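Local coordinates for Phenylalanine/tyrosine ammonia-lyase (Rhodosporidium toruloides, PDB 1Y2M), which catalyses the non-oxidative deamination of L-phenylalanine and L-tyrosine to trans-cinnamic acid and p-coumaric acid as a homotetramer, at residues T56-L62 with R80-D86. Residues are numbered along the deposited sequence; the frame is centred on the assembly and turned at random.
Sequences TDSTLEL and RPVRVKD
Arg80 reaches Ser58 through NE, which donates to the carbonyl O at 2.9 Å; with that oxygen in the guanidinium plane, the bond meets the group at its edge. Leu60 CB lies over the centre of one guanidinium face, 3.6 Å above the plane. The arginine's CG stands anti to the backbone N (chi1 -172°) and the chain runs extended to NE, which sets the NE edge against Ser58 O and lays the side chain across Leu60 at about a right angle. A water joins NH2 to Thr59 O and Ser58 OG, while NH1 forms a salt bridge with Asp71 OD1 and a hydrogen bond with Ser74 OG, both of helix 69-77.

Past these bonds, strands 60-62 and 82-84 run parallel, their directions 29° apart: Leu60 N donates to Pro81 O at 2.8 Å, Arg83 N to Leu60 O, Leu62 N to Arg83 O and Lys85 N to Leu62 O. On the face that carries Leu60, Leu62, Val82 and Val84, Leu62 CD1 packs tightly on Val82 CG1 at 3.5 Å; Leu62 also touches Val173 of helix 162-176, and Val82 touches Leu195 of helix 185-197. At the far end Asp86 N gives Glu61 OE2 a hydrogen bond of 3.2 Å on its anti side, 31° out of the carboxylate plane.

A leucine in place of Arg80 would probably leave Ser58 O without its N-H donor and the Asp71 carboxylate without its counter-charge. This beta-alpha-beta crossover thus has one buried guanidinium tying its first strand's approach to its helix, its charge probably balanced by Asp71.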
loop_
_atom_site.group_PDB
_atom_site.type_symbol
_atom_site.label_atom_id
_atom_site.label_comp_id
_atom_site.label_asym_id
_atom_site.label_seq_id
_atom_site.Cartn_x
_atom_site.Cartn_y
_atom_site.Cartn_z
ATOM N N THR B 56 -36.107 18.700 1.187
ATOM C CA THR B 56 -35.472 18.964 2.499
ATOM C C THR B 56 -36.462 19.438 3.573
ATOM O O THR B 56 -36.144 19.457 4.770
ATOM C CB THR B 56 -34.343 19.973 2.386
ATOM O OG1 THR B 56 -34.874 21.211 1.874
ATOM C CG2 THR B 56 -33.232 19.430 1.487
ATOM N N ASP B 57 -37.656 19.813 3.139
ATOM C CA ASP B 57 -38.656 20.419 4.022
ATOM C C ASP B 57 -39.709 19.397 4.430
ATOM O O ASP B 57 -40.136 19.354 5.595
ATOM C CB ASP B 57 -39.313 21.612 3.298
ATOM C CG ASP B 57 -39.848 21.236 1.898
ATOM O OD1 ASP B 57 -39.257 20.337 1.229
ATOM O OD2 ASP B 57 -40.867 21.825 1.463
ATOM N N SER B 58 -40.159 18.585 3.476
ATOM C CA SER B 58 -41.249 17.669 3.738
ATOM C C SER B 58 -40.707 16.422 4.397
ATOM O O SER B 58 -39.532 16.090 4.282
ATOM C CB SER B 58 -41.979 17.304 2.457
ATOM O OG SER B 58 -41.095 16.703 1.547
ATOM N N THR B 59 -41.573 15.745 5.122
ATOM C CA THR B 59 -41.092 14.692 5.973
ATOM C C THR B 59 -40.696 13.467 5.179
ATOM O O THR B 59 -41.429 12.996 4.290
ATOM C CB THR B 59 -42.168 14.321 7.001
ATOM O OG1 THR B 59 -42.471 15.485 7.782
ATOM C CG2 THR B 59 -41.676 13.186 7.930
ATOM N N LEU B 60 -39.551 12.922 5.563
ATOM C CA LEU B 60 -39.076 11.661 5.018
ATOM C C LEU B 60 -39.753 10.556 5.783
ATOM O O LEU B 60 -39.473 10.362 6.960
ATOM C CB LEU B 60 -37.564 11.563 5.147
ATOM C CG LEU B 60 -36.929 10.237 4.730
ATOM C CD1 LEU B 60 -37.251 9.863 3.258
ATOM C CD2 LEU B 60 -35.408 10.251 4.957
ATOM N N GLU B 61 -40.640 9.845 5.102
ATOM C CA GLU B 61 -41.381 8.734 5.659
ATOM C C GLU B 61 -40.670 7.414 5.398
ATOM O O GLU B 61 -40.469 7.016 4.251
ATOM C CB GLU B 61 -42.792 8.683 5.065
ATOM C CG GLU B 61 -43.740 9.682 5.717
ATOM C CD GLU B 61 -45.219 9.370 5.438
ATOM O OE1 GLU B 61 -45.576 9.517 4.254
ATOM O OE2 GLU B 61 -45.995 8.990 6.374
ATOM N N LEU B 62 -40.245 6.760 6.461
ATOM C CA LEU B 62 -39.468 5.525 6.367
ATOM C C LEU B 62 -40.378 4.300 6.400
ATOM O O LEU B 62 -41.194 4.133 7.314
ATOM C CB LEU B 62 -38.485 5.442 7.530
ATOM C CG LEU B 62 -37.479 6.569 7.570
ATOM C CD1 LEU B 62 -36.573 6.436 8.786
ATOM C CD2 LEU B 62 -36.692 6.641 6.261
ATOM N N ARG B 80 -33.809 17.541 7.321
ATOM C CA ARG B 80 -35.120 17.095 6.915
ATOM C C ARG B 80 -35.798 16.296 7.993
ATOM O O ARG B 80 -35.144 15.431 8.596
ATOM C CB ARG B 80 -35.012 16.184 5.721
ATOM C CG ARG B 80 -36.366 15.836 5.125
ATOM C CD ARG B 80 -36.096 15.055 3.913
ATOM N NE ARG B 80 -37.307 14.658 3.196
ATOM C CZ ARG B 80 -37.272 13.809 2.180
ATOM N NH1 ARG B 80 -36.090 13.335 1.742
ATOM N NH2 ARG B 80 -38.399 13.454 1.592
ATOM N N PRO B 81 -37.084 16.570 8.263
ATOM C CA PRO B 81 -37.779 15.781 9.282
ATOM C C PRO B 81 -37.882 14.323 8.852
ATOM O O PRO B 81 -38.016 14.053 7.664
ATOM C CB PRO B 81 -39.175 16.391 9.322
ATOM C CG PRO B 81 -39.035 17.723 8.742
ATOM C CD PRO B 81 -37.952 17.619 7.715
ATOM N N VAL B 82 -37.882 13.403 9.804
ATOM C CA VAL B 82 -37.895 11.974 9.515
ATOM C C VAL B 82 -38.934 11.335 10.428
ATOM O O VAL B 82 -39.012 11.668 11.622
ATOM C CB VAL B 82 -36.496 11.342 9.741
ATOM C CG1 VAL B 82 -36.517 9.837 9.567
ATOM C CG2 VAL B 82 -35.476 11.979 8.852
ATOM N N ARG B 83 -39.755 10.449 9.876
ATOM C CA ARG B 83 -40.649 9.635 10.692
ATOM C C ARG B 83 -40.863 8.238 10.090
ATOM O O ARG B 83 -40.743 8.029 8.889
ATOM C CB ARG B 83 -42.019 10.346 10.854
ATOM C CG ARG B 83 -42.004 11.583 11.771
ATOM C CD ARG B 83 -43.300 12.408 11.661
ATOM N NE ARG B 83 -43.830 12.893 12.942
ATOM C CZ ARG B 83 -44.435 12.122 13.854
ATOM N NH1 ARG B 83 -44.556 10.807 13.668
ATOM N NH2 ARG B 83 -44.905 12.661 14.981
ATOM N N VAL B 84 -41.191 7.285 10.938
ATOM C CA VAL B 84 -41.720 6.020 10.454
ATOM C C VAL B 84 -43.027 6.301 9.742
ATOM O O VAL B 84 -43.891 6.977 10.254
ATOM C CB VAL B 84 -41.960 5.021 11.596
ATOM C CG1 VAL B 84 -42.608 3.765 11.065
ATOM C CG2 VAL B 84 -40.659 4.701 12.296
ATOM N N LYS B 85 -43.192 5.718 8.561
ATOM C CA LYS B 85 -44.398 5.932 7.791
ATOM C C LYS B 85 -45.645 5.724 8.649
ATOM O O LYS B 85 -45.754 4.749 9.387
ATOM C CB LYS B 85 -44.435 5.006 6.579
ATOM C CG LYS B 85 -45.651 5.249 5.726
ATOM C CD LYS B 85 -45.495 4.746 4.325
ATOM C CE LYS B 85 -46.786 4.921 3.521
ATOM N NZ LYS B 85 -47.303 3.586 3.157
ATOM N N ASP B 86 -46.580 6.668 8.514
ATOM C CA ASP B 86 -47.844 6.666 9.232
ATOM C C ASP B 86 -48.735 5.687 8.487
ATOM O O ASP B 86 -49.498 6.071 7.593
ATOM C CB ASP B 86 -48.394 8.105 9.218
ATOM C CG ASP B 86 -49.615 8.294 10.098
ATOM O OD1 ASP B 86 -50.055 9.458 10.255
ATOM O OD2 ASP B 86 -50.141 7.299 10.619
HETATM O O HOH W 1 -41.133 14.055 1.869
#